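Local coordinates for aggregation suppressing protein (Salmonella enterica subsp. enterica serovar Typhimurium, PDB 4ZJ9) that probably acts as a small heat-shock chaperone that keeps other proteins from aggregating under stress, its alpha-crystallin domain pairing with a second copy, at residues D48-D53 with L58-V63; E69-E74 with A122-G127; N120-K123 with L128-V131. One frame throughout, in Å; residues are numbered along the deposited sequence.

Contact 1 (D48-D53 with L58-V63); sequences DLQKRD and LLTVSV
The antiparallel hairpin of strands 47-51 and 56-62, at one edge of the four-stranded sheet within this chain, brings D48, L49 and Q50 opposite T60, L59 and L58. Four backbone hydrogen bonds close two rings. In the D48/T60 pair, D48 N gives to T60 O at 2.8 Å, while T60 N returns the bond to D48 O almost straight, at 176°. Q50 and L58 repeat the exchange, with L58 N reaching Q50 O at 2.8 Å. Between them L49 and L59 form a non-hydrogen-bonded pair, and the methyl CD1 of L49 lies 4.2 Å from L59 CB. L59 turns its own CD1 back onto D48 O, at 3.5 Å, with CG anti to the backbone N (chi1 170°) and chi2 at 68°. In the alpha-crystallin fold such a sheet is half of a beta sandwich, and L59 and V61 also pack on F111 and L109 of the facing sheet. The other face carries D48, Q50, L58 and T60. There Q50 and L58 run side by side, Q50 OE1 lying 3.7 Å from L58 CD2. A water bridges the strands, bound to Q50 OE1 at 2.6 Å, L58 O and T60 OG1. Residues 48-50 pair in turn with a strand of the second subunit, continuing the sheet across the dimer interface, and I102 N of the second subunit donates to D48 OD1.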
ATOM      1  N   ASP A  48       7.295  -3.503   9.174  1.00 32.18           N
ATOM      2  CA  ASP A  48       8.569  -4.145   9.235  1.00 32.84           C
ATOM      3  C   ASP A  48       9.383  -3.268  10.153  1.00 34.61           C
ATOM      4  O   ASP A  48       9.207  -2.039  10.199  1.00 35.52           O
ATOM      5  CB  ASP A  48       9.285  -4.105   7.899  1.00 36.45           C
ATOM      6  CG  ASP A  48       8.721  -5.086   6.872  1.00 36.82           C
ATOM      7  OD1 ASP A  48       7.929  -6.022   7.218  1.00 34.26           O
ATOM      8  OD2 ASP A  48       9.064  -4.876   5.697  1.00 37.42           O
ATOM      9  N   LEU A  49      10.352  -3.891  10.818  1.00 36.52           N
ATOM     10  CA  LEU A  49      11.308  -3.149  11.628  1.00 36.99           C
ATOM     11  C   LEU A  49      12.657  -3.671  11.331  1.00 36.32           C
ATOM     12  O   LEU A  49      12.914  -4.894  11.454  1.00 39.74           O
ATOM     13  CB  LEU A  49      10.961  -3.285  13.128  1.00 41.44           C
ATOM     14  CG  LEU A  49      11.831  -2.453  14.067  1.00 45.92           C
ATOM     15  CD1 LEU A  49      11.659  -0.946  13.862  1.00 48.04           C
ATOM     16  CD2 LEU A  49      11.441  -2.895  15.476  1.00 54.41           C
ATOM     17  N   GLN A  50      13.514  -2.794  10.865  1.00 34.90           N
ATOM     18  CA  GLN A  50      14.858  -3.195  10.587  1.00 36.55           C
ATOM     19  C   GLN A  50      15.853  -2.426  11.411  1.00 40.16           C
ATOM     20  O   GLN A  50      15.583  -1.331  11.871  1.00 40.35           O
ATOM     21  CB  GLN A  50      15.182  -2.905   9.108  1.00 41.84           C
ATOM     22  CG  GLN A  50      14.403  -3.760   8.146  1.00 44.09           C
ATOM     23  CD  GLN A  50      14.392  -3.136   6.733  1.00 46.52           C
ATOM     24  OE1 GLN A  50      13.486  -2.435   6.384  1.00 46.53           O
ATOM     25  NE2 GLN A  50      15.453  -3.347   5.976  1.00 51.03           N
ATOM     26  N   LYS A  51      17.018  -3.038  11.585  1.00 41.83           N
ATOM     27  CA  LYS A  51      18.182  -2.481  12.287  1.00 47.27           C
ATOM     28  C   LYS A  51      19.281  -2.251  11.176  1.00 58.71           C
ATOM     29  O   LYS A  51      19.830  -3.225  10.653  1.00 68.67           O
ATOM     30  CB  LYS A  51      18.577  -3.499  13.383  1.00 50.85           C
ATOM     31  CG  LYS A  51      19.634  -3.092  14.396  1.00 57.43           C
ATOM     32  CD  LYS A  51      19.718  -4.120  15.568  1.00 65.66           C
ATOM     33  CE  LYS A  51      20.020  -5.560  15.081  1.00 73.85           C
ATOM     34  NZ  LYS A  51      20.398  -6.577  16.132  1.00 77.15           N
ATOM     35  N   ARG A  52      19.533  -0.997  10.774  1.00 77.77           N
ATOM     36  CA  ARG A  52      20.538  -0.698   9.727  1.00103.66           C
ATOM     37  C   ARG A  52      21.940  -0.902  10.290  1.00 97.50           C
ATOM     38  O   ARG A  52      22.862  -1.265   9.571  1.00117.85           O
ATOM     39  CB  ARG A  52      20.404   0.735   9.204  1.00 91.49           C
ATOM     40  CG  ARG A  52      19.049   1.097   8.612  1.00 90.58           C
ATOM     41  N   ASP A  53      22.070  -0.622  11.586  1.00110.29           N
ATOM     42  CA  ASP A  53      23.205  -1.010  12.428  1.00110.33           C
ATOM     43  C   ASP A  53      22.761  -0.791  13.884  1.00103.73           C
ATOM     44  O   ASP A  53      21.575  -0.603  14.122  1.00113.49           O
ATOM     45  CB  ASP A  53      24.441  -0.194  12.084  1.00108.22           C
ATOM     46  CG  ASP A  53      24.192   1.282  12.168  1.00115.90           C
ATOM     47  OD1 ASP A  53      23.941   1.917  11.111  1.00100.14           O
ATOM     48  OD2 ASP A  53      24.229   1.792  13.305  1.00116.74           O
ATOM     49  N   LEU A  58      14.923   1.293  11.109  1.00 39.53           N
ATOM     50  CA  LEU A  58      14.000   1.720  10.058  1.00 38.21           C
ATOM     51  C   LEU A  58      12.694   1.026  10.285  1.00 33.70           C
ATOM     52  O   LEU A  58      12.622  -0.191  10.281  1.00 30.86           O
ATOM     53  CB  LEU A  58      14.513   1.462   8.660  1.00 43.55           C
ATOM     54  CG  LEU A  58      13.520   1.915   7.557  1.00 43.01           C
ATOM     55  CD1 LEU A  58      13.462   3.431   7.415  1.00 41.75           C
ATOM     56  CD2 LEU A  58      13.839   1.266   6.204  1.00 47.12           C
ATOM     57  N   LEU A  59      11.664   1.825  10.505  1.00 32.18           N
ATOM     58  CA  LEU A  59      10.320   1.326  10.649  1.00 32.52           C
ATOM     59  C   LEU A  59       9.610   1.556   9.329  1.00 29.68           C
ATOM     60  O   LEU A  59       9.614   2.672   8.768  1.00 31.00           O
ATOM     61  CB  LEU A  59       9.601   2.103  11.763  1.00 37.03           C
ATOM     62  CG  LEU A  59       8.116   1.840  11.854  1.00 35.96           C
ATOM     63  CD1 LEU A  59       7.862   0.418  12.318  1.00 35.75           C
ATOM     64  CD2 LEU A  59       7.549   2.882  12.807  1.00 41.26           C
ATOM     65  N   THR A  60       9.006   0.507   8.813  1.00 31.97           N
ATOM     66  CA  THR A  60       8.195   0.628   7.603  1.00 28.01           C
ATOM     67  C   THR A  60       6.774   0.213   7.887  1.00 26.50           C
ATOM     68  O   THR A  60       6.510  -0.934   8.291  1.00 32.92           O
ATOM     69  CB  THR A  60       8.812  -0.298   6.482  1.00 32.37           C
ATOM     70  OG1 THR A  60      10.131   0.174   6.219  1.00 36.44           O
ATOM     71  CG2 THR A  60       8.032  -0.225   5.207  1.00 35.53           C
ATOM     72  N   VAL A  61       5.837   1.130   7.648  1.00 26.28           N
ATOM     73  CA  VAL A  61       4.445   0.819   7.863  1.00 27.39           C
ATOM     74  C   VAL A  61       3.717   0.790   6.512  1.00 27.78           C
ATOM     75  O   VAL A  61       3.863   1.694   5.702  1.00 29.37           O
ATOM     76  CB  VAL A  61       3.794   1.866   8.775  1.00 28.67           C
ATOM     77  CG1 VAL A  61       2.378   1.440   9.171  1.00 30.65           C
ATOM     78  CG2 VAL A  61       4.632   2.033  10.015  1.00 31.90           C
ATOM     79  N   SER A  62       2.931  -0.274   6.309  1.00 28.64           N
ATOM     80  CA  SER A  62       2.138  -0.457   5.064  1.00 28.30           C
ATOM     81  C   SER A  62       0.863   0.399   5.178  1.00 31.81           C
ATOM     82  O   SER A  62       0.021   0.117   6.023  1.00 32.66           O
ATOM     83  CB  SER A  62       1.725  -1.903   4.837  1.00 30.77           C
ATOM     84  OG  SER A  62       1.038  -2.026   3.551  1.00 32.40           O
ATOM     85  N   VAL A  63       0.771   1.467   4.381  1.00 30.70           N
ATOM     86  CA  VAL A  63      -0.329   2.394   4.483  1.00 32.31           C
ATOM     87  C   VAL A  63      -0.833   2.763   3.056  1.00 31.56           C
ATOM     88  O   VAL A  63      -0.830   3.939   2.671  1.00 32.38           O
ATOM     89  CB  VAL A  63       0.017   3.653   5.293  1.00 31.42           C
ATOM     90  CG1 VAL A  63       0.047   3.320   6.795  1.00 37.18           C
ATOM     91  CG2 VAL A  63       1.280   4.249   4.786  1.00 33.22           C
TER
HETATM   92  O   HOH W   1      11.622  -1.486   7.961  1.00 38.85           O

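Contact 2 (E69-E74 with A122-G127); sequences EELEIE and AKLEQG
Apolar packing between two sheets joins L71 and I73 of strand 71-76 to A122 and L124 of strand 118-125, near the surface of the domain. The two strands are too far apart for backbone pairing, with CA of I73 8.0 Å from CA of A122, and side chains span the gap. At one end the L71 and L124 side chains cross at about a right angle. A single methyl of L71, CD1, meets both methyls of L124, at 3.9 Å from CD1 and 4.1 Å from CD2. In L124, CG stands anti to the backbone N (chi1 174°), and the two methyls beyond it form a fork that takes in that single carbon. Each strand is an outermost one of its own sheet within this chain, so the pairs bridge the rims of the two layers of the alpha-crystallin beta sandwich. Two residues along, I73 sends CD1 to the methyl CB of A122, at 3.3 Å, tighter than a usual van der Waals contact, though so short a distance is doubtful in detail. Its CG1 sits between the backbone N and the carbonyl carbon (chi1 60°), and the chain beyond is extended, with chi2 170°. L71 also leans on W66, and L124 on V63. L124 touches Q126 of the second subunit as well.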
ATOM      1  N   GLU A  69      -1.827  14.087   4.940  1.00 48.83           N
ATOM      2  CA  GLU A  69      -2.662  14.762   5.974  1.00 54.59           C
ATOM      3  C   GLU A  69      -3.405  13.822   6.955  1.00 50.03           C
ATOM      4  O   GLU A  69      -3.888  14.267   7.979  1.00 49.57           O
ATOM      5  CB  GLU A  69      -3.680  15.739   5.338  1.00 63.55           C
ATOM      6  CG  GLU A  69      -4.663  15.099   4.380  1.00 65.96           C
ATOM      7  CD  GLU A  69      -4.143  15.065   2.954  1.00 73.30           C
ATOM      8  OE1 GLU A  69      -2.893  15.159   2.724  1.00 68.28           O
ATOM      9  OE2 GLU A  69      -5.004  14.934   2.061  1.00 86.30           O
ATOM     10  N   GLU A  70      -3.531  12.534   6.624  1.00 41.67           N
ATOM     11  CA  GLU A  70      -4.229  11.573   7.512  1.00 39.20           C
ATOM     12  C   GLU A  70      -3.279  10.886   8.498  1.00 42.01           C
ATOM     13  O   GLU A  70      -3.744  10.099   9.399  1.00 41.41           O
ATOM     14  CB  GLU A  70      -4.844  10.466   6.656  1.00 41.63           C
ATOM     15  CG  GLU A  70      -5.809  10.947   5.576  1.00 45.40           C
ATOM     16  CD  GLU A  70      -6.399   9.779   4.780  1.00 52.40           C
ATOM     17  OE1 GLU A  70      -5.646   9.212   3.947  1.00 47.05           O
ATOM     18  OE2 GLU A  70      -7.590   9.397   4.971  1.00 52.16           O
ATOM     19  N   LEU A  71      -1.979  11.195   8.374  1.00 50.22           N
ATOM     20  CA  LEU A  71      -0.944  10.502   9.120  1.00 44.66           C
ATOM     21  C   LEU A  71      -0.213  11.430  10.043  1.00 49.94           C
ATOM     22  O   LEU A  71       0.121  12.543   9.650  1.00 49.10           O
ATOM     23  CB  LEU A  71       0.042   9.779   8.170  1.00 43.19           C
ATOM     24  CG  LEU A  71      -0.537   8.659   7.305  1.00 44.17           C
ATOM     25  CD1 LEU A  71       0.437   8.205   6.206  1.00 42.57           C
ATOM     26  CD2 LEU A  71      -0.970   7.486   8.172  1.00 44.40           C
ATOM     27  N   GLU A  72       0.058  10.972  11.262  1.00 47.64           N
ATOM     28  CA  GLU A  72       0.805  11.778  12.205  1.00 49.82           C
ATOM     29  C   GLU A  72       1.771  10.966  12.970  1.00 47.02           C
ATOM     30  O   GLU A  72       1.541   9.789  13.213  1.00 41.51           O
ATOM     31  CB  GLU A  72      -0.147  12.545  13.075  1.00 54.79           C
ATOM     32  CG  GLU A  72      -0.474  13.836  12.332  1.00 68.94           C
ATOM     33  CD  GLU A  72      -1.358  14.790  13.061  1.00 74.75           C
ATOM     34  OE1 GLU A  72      -1.244  14.904  14.310  1.00 88.35           O
ATOM     35  OE2 GLU A  72      -2.142  15.441  12.338  1.00 85.95           O
ATOM     36  N   ILE A  73       2.946  11.546  13.184  1.00 45.24           N
ATOM     37  CA  ILE A  73       3.967  10.914  13.951  1.00 46.63           C
ATOM     38  C   ILE A  73       4.311  11.915  15.008  1.00 51.49           C
ATOM     39  O   ILE A  73       4.337  13.126  14.734  1.00 58.01           O
ATOM     40  CB  ILE A  73       5.218  10.487  13.145  1.00 55.20           C
ATOM     41  CG1 ILE A  73       5.883  11.675  12.476  1.00 64.93           C
ATOM     42  CG2 ILE A  73       4.842   9.550  12.013  1.00 60.59           C
ATOM     43  CD1 ILE A  73       7.236  11.334  11.895  1.00 71.08           C
ATOM     44  N   GLU A  74       4.482  11.423  16.232  1.00 48.25           N
ATOM     45  CA  GLU A  74       4.856  12.303  17.329  1.00 56.64           C
ATOM     46  C   GLU A  74       5.602  11.445  18.330  1.00 56.35           C
ATOM     47  O   GLU A  74       5.351  10.231  18.453  1.00 55.85           O
ATOM     48  CB  GLU A  74       3.638  12.972  17.963  1.00 65.28           C
ATOM     49  CG  GLU A  74       2.944  12.097  18.999  1.00 76.14           C
ATOM     50  CD  GLU A  74       1.549  12.585  19.383  1.00 88.00           C
ATOM     51  OE1 GLU A  74       1.376  13.810  19.624  1.00 85.43           O
ATOM     52  OE2 GLU A  74       0.633  11.722  19.448  1.00 97.71           O
ATOM     53  N   ALA A 122      10.273  11.028   8.383  1.00 54.28           N
ATOM     54  CA  ALA A 122       9.204  10.089   7.984  1.00 47.77           C
ATOM     55  C   ALA A 122       8.789  10.406   6.551  1.00 45.22           C
ATOM     56  O   ALA A 122       8.381  11.495   6.248  1.00 48.77           O
ATOM     57  CB  ALA A 122       8.043  10.153   8.915  1.00 46.19           C
ATOM     58  N   LYS A 123       8.982   9.452   5.649  1.00 40.72           N
ATOM     59  CA  LYS A 123       8.711   9.643   4.217  1.00 38.75           C
ATOM     60  C   LYS A 123       7.563   8.735   3.872  1.00 33.66           C
ATOM     61  O   LYS A 123       7.560   7.573   4.216  1.00 38.78           O
ATOM     62  CB  LYS A 123       9.940   9.298   3.431  1.00 42.56           C
ATOM     63  CG  LYS A 123      11.183  10.079   3.866  1.00 53.98           C
ATOM     64  CD  LYS A 123      12.398   9.772   2.997  1.00 64.68           C
ATOM     65  CE  LYS A 123      13.456  10.878   3.125  1.00 74.49           C
ATOM     66  NZ  LYS A 123      14.759  10.469   2.527  1.00 82.20           N
ATOM     67  N   LEU A 124       6.602   9.246   3.148  1.00 34.55           N
ATOM     68  CA  LEU A 124       5.511   8.447   2.643  1.00 34.12           C
ATOM     69  C   LEU A 124       5.758   8.287   1.141  1.00 36.30           C
ATOM     70  O   LEU A 124       5.798   9.296   0.382  1.00 38.10           O
ATOM     71  CB  LEU A 124       4.226   9.168   2.936  1.00 35.92           C
ATOM     72  CG  LEU A 124       2.936   8.598   2.388  1.00 36.18           C
ATOM     73  CD1 LEU A 124       2.645   7.283   3.143  1.00 36.11           C
ATOM     74  CD2 LEU A 124       1.805   9.574   2.584  1.00 39.21           C
ATOM     75  N   GLU A 125       5.947   7.040   0.702  1.00 38.05           N
ATOM     76  CA  GLU A 125       6.204   6.753  -0.692  1.00 40.41           C
ATOM     77  C   GLU A 125       5.781   5.365  -1.032  1.00 36.36           C
ATOM     78  O   GLU A 125       5.988   4.444  -0.259  1.00 32.17           O
ATOM     79  CB  GLU A 125       7.718   6.918  -0.992  1.00 52.69           C
ATOM     80  CG  GLU A 125       8.123   6.754  -2.488  1.00 74.13           C
ATOM     81  CD  GLU A 125       8.249   8.051  -3.344  1.00 84.74           C
ATOM     82  OE1 GLU A 125       7.236   8.686  -3.759  1.00 89.92           O
ATOM     83  OE2 GLU A 125       9.406   8.423  -3.647  1.00 75.60           O
ATOM     84  N   GLN A 126       5.116   5.203  -2.147  1.00 32.12           N
ATOM     85  CA  GLN A 126       4.609   3.886  -2.572  1.00 34.51           C
ATOM     86  C   GLN A 126       3.783   3.130  -1.644  1.00 31.28           C
ATOM     87  O   GLN A 126       3.833   1.907  -1.625  1.00 32.63           O
ATOM     88  CB  GLN A 126       5.799   3.067  -3.049  1.00 36.12           C
ATOM     89  CG  GLN A 126       6.440   3.895  -4.177  1.00 51.37           C
ATOM     90  CD  GLN A 126       6.920   3.036  -5.295  1.00 61.35           C
ATOM     91  OE1 GLN A 126       8.035   2.504  -5.225  1.00 86.56           O
ATOM     92  NE2 GLN A 126       6.076   2.838  -6.311  1.00 55.42           N
ATOM     93  N   GLY A 127       2.923   3.835  -0.927  1.00 27.45           N
ATOM     94  CA  GLY A 127       1.998   3.226   0.026  1.00 30.65           C
ATOM     95  C   GLY A 127       2.676   2.734   1.292  1.00 28.74           C
ATOM     96  O   GLY A 127       2.088   1.982   2.062  1.00 28.36           O
TER

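Contact 3 (N120-K123 with L128-V131); sequences NNAK and LLLV
N121 enters the contact through its backbone: its carbonyl O lies 3.4 Å from V131 CA in a CA-H...O contact, and V131 CG1 approaches the same oxygen at 3.9 Å. N120 and N121 both bond through the backbone to E132. Next comes A122, whose CA and that of V131 approach to 4.4 Å as a non-hydrogen-bonded pair. The A122 CA-H is directed at L130 O, and its methyl CB touches V131 CG2 at 3.9 Å. That branch of the valine is anti to the carbonyl carbon and CG1 anti to the backbone N (chi1 -173°), which splits the two methyls between A122 CB and N121 O. L129 also sends CD1 back toward A122 CB, putting a second apolar group beside that small side chain.

At K123 the strands are hydrogen-bonded in both directions. K123 N gives to L130 O, and L130 N returns to K123 O at 2.9 Å; the second bond is nearly straight at 178°. K123 O is also approached by L129 CA and by the methyl L129 CD1, the latter at 3.7 Å. On the face shared by K123 and L130, L130 CB lies 3.8 Å from K123 O, while the K123 chain runs outward, its amino group distant from L130. On the inner side L129 and V131 meet V61 and L59 of strand 56-62. The A122/V131 and K123/L130 pairs are those of a regular antiparallel beta hairpin, here of strands 118-125 and 128-134 in the alpha-crystallin beta sandwich, with the ladder interrupted at N120 and N121 opposite E132, consistent with a classic beta bulge.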
ATOM      1  N   ASN A 120      14.357  10.879  12.642  1.00 61.12           N
ATOM      2  CA  ASN A 120      15.079  11.805  11.738  1.00 69.47           C
ATOM      3  C   ASN A 120      14.205  12.268  10.591  1.00 73.97           C
ATOM      4  O   ASN A 120      14.091  13.471  10.352  1.00 90.06           O
ATOM      5  CB  ASN A 120      16.427  11.225  11.260  1.00 67.82           C
ATOM      6  CG  ASN A 120      17.517  11.363  12.327  1.00 68.31           C
ATOM      7  N   ASN A 121      13.565  11.326   9.906  1.00 70.30           N
ATOM      8  CA  ASN A 121      12.509  11.666   8.934  1.00 73.56           C
ATOM      9  C   ASN A 121      11.442  10.599   8.875  1.00 64.57           C
ATOM     10  O   ASN A 121      11.674   9.411   9.316  1.00 54.61           O
ATOM     11  CB  ASN A 121      13.062  11.926   7.508  1.00 80.95           C
ATOM     12  CG  ASN A 121      13.873  10.763   6.961  1.00 83.47           C
ATOM     13  OD1 ASN A 121      13.415   9.611   6.942  1.00 90.75           O
ATOM     14  ND2 ASN A 121      15.085  11.057   6.508  1.00 84.57           N
ATOM     15  N   ALA A 122      10.273  11.028   8.383  1.00 54.28           N
ATOM     16  CA  ALA A 122       9.204  10.089   7.984  1.00 47.77           C
ATOM     17  C   ALA A 122       8.789  10.406   6.551  1.00 45.22           C
ATOM     18  O   ALA A 122       8.381  11.495   6.248  1.00 48.77           O
ATOM     19  CB  ALA A 122       8.043  10.153   8.915  1.00 46.19           C
ATOM     20  N   LYS A 123       8.982   9.452   5.649  1.00 40.72           N
ATOM     21  CA  LYS A 123       8.711   9.643   4.217  1.00 38.75           C
ATOM     22  C   LYS A 123       7.563   8.735   3.872  1.00 33.66           C
ATOM     23  O   LYS A 123       7.560   7.573   4.216  1.00 38.78           O
ATOM     24  CB  LYS A 123       9.940   9.298   3.431  1.00 42.56           C
ATOM     25  CG  LYS A 123      11.183  10.079   3.866  1.00 53.98           C
ATOM     26  CD  LYS A 123      12.398   9.772   2.997  1.00 64.68           C
ATOM     27  CE  LYS A 123      13.456  10.878   3.125  1.00 74.49           C
ATOM     28  NZ  LYS A 123      14.759  10.469   2.527  1.00 82.20           N
ATOM     29  N   LEU A 128       3.894   3.221   1.532  1.00 28.72           N
ATOM     30  CA  LEU A 128       4.695   2.847   2.648  1.00 30.46           C
ATOM     31  C   LEU A 128       5.103   4.088   3.442  1.00 30.16           C
ATOM     32  O   LEU A 128       5.376   5.132   2.866  1.00 32.78           O
ATOM     33  CB  LEU A 128       5.978   2.049   2.255  1.00 30.20           C
ATOM     34  CG  LEU A 128       5.726   0.740   1.505  1.00 31.55           C
ATOM     35  CD1 LEU A 128       7.057   0.134   1.081  1.00 39.21           C
ATOM     36  CD2 LEU A 128       4.848  -0.204   2.275  1.00 32.80           C
ATOM     37  N   LEU A 129       5.086   3.957   4.787  1.00 31.23           N
ATOM     38  CA  LEU A 129       5.553   5.058   5.612  1.00 30.19           C
ATOM     39  C   LEU A 129       6.863   4.579   6.191  1.00 31.72           C
ATOM     40  O   LEU A 129       6.881   3.555   6.895  1.00 31.09           O
ATOM     41  CB  LEU A 129       4.555   5.322   6.725  1.00 33.26           C
ATOM     42  CG  LEU A 129       5.024   6.442   7.695  1.00 36.52           C
ATOM     43  CD1 LEU A 129       5.179   7.825   7.054  1.00 44.26           C
ATOM     44  CD2 LEU A 129       3.968   6.484   8.775  1.00 35.40           C
ATOM     45  N   LEU A 130       7.937   5.273   5.882  1.00 31.86           N
ATOM     46  CA  LEU A 130       9.259   4.937   6.295  1.00 34.25           C
ATOM     47  C   LEU A 130       9.757   5.930   7.330  1.00 34.61           C
ATOM     48  O   LEU A 130       9.921   7.118   7.037  1.00 34.13           O
ATOM     49  CB  LEU A 130      10.217   4.955   5.097  1.00 36.83           C
ATOM     50  CG  LEU A 130      10.254   3.576   4.400  1.00 46.67           C
ATOM     51  CD1 LEU A 130       9.003   3.270   3.618  1.00 48.70           C
ATOM     52  CD2 LEU A 130      11.398   3.587   3.404  1.00 57.65           C
ATOM     53  N   VAL A 131      10.052   5.426   8.518  1.00 32.59           N
ATOM     54  CA  VAL A 131      10.492   6.228   9.646  1.00 33.93           C
ATOM     55  C   VAL A 131      11.874   5.787  10.126  1.00 34.66           C
ATOM     56  O   VAL A 131      12.052   4.668  10.634  1.00 34.01           O
ATOM     57  CB  VAL A 131       9.496   6.103  10.782  1.00 33.55           C
ATOM     58  CG1 VAL A 131       9.898   7.095  11.897  1.00 37.60           C
ATOM     59  CG2 VAL A 131       8.134   6.497  10.260  1.00 35.32           C
TER

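Contacts 1 and 3 are hairpins in one sheet, partly buried and built on backbone hydrogen bonds; strands 56-62 and 128-134, one from each, lie side by side, V61 O and L59 O accepting from L129 N and V131 N. Contact 2 is nearer the surface, links two sheets, and depends on methyl groups alone. It shares A122 and K123 with contact 3, so one strand is hydrogen-bonded on its edge and packed on its face. V63, at the end of contact 1, touches L124 and L71 of contact 2. Polar side-chain chemistry, with a bridging water and an aspartate reaching the second subunit, distinguishes contact 1.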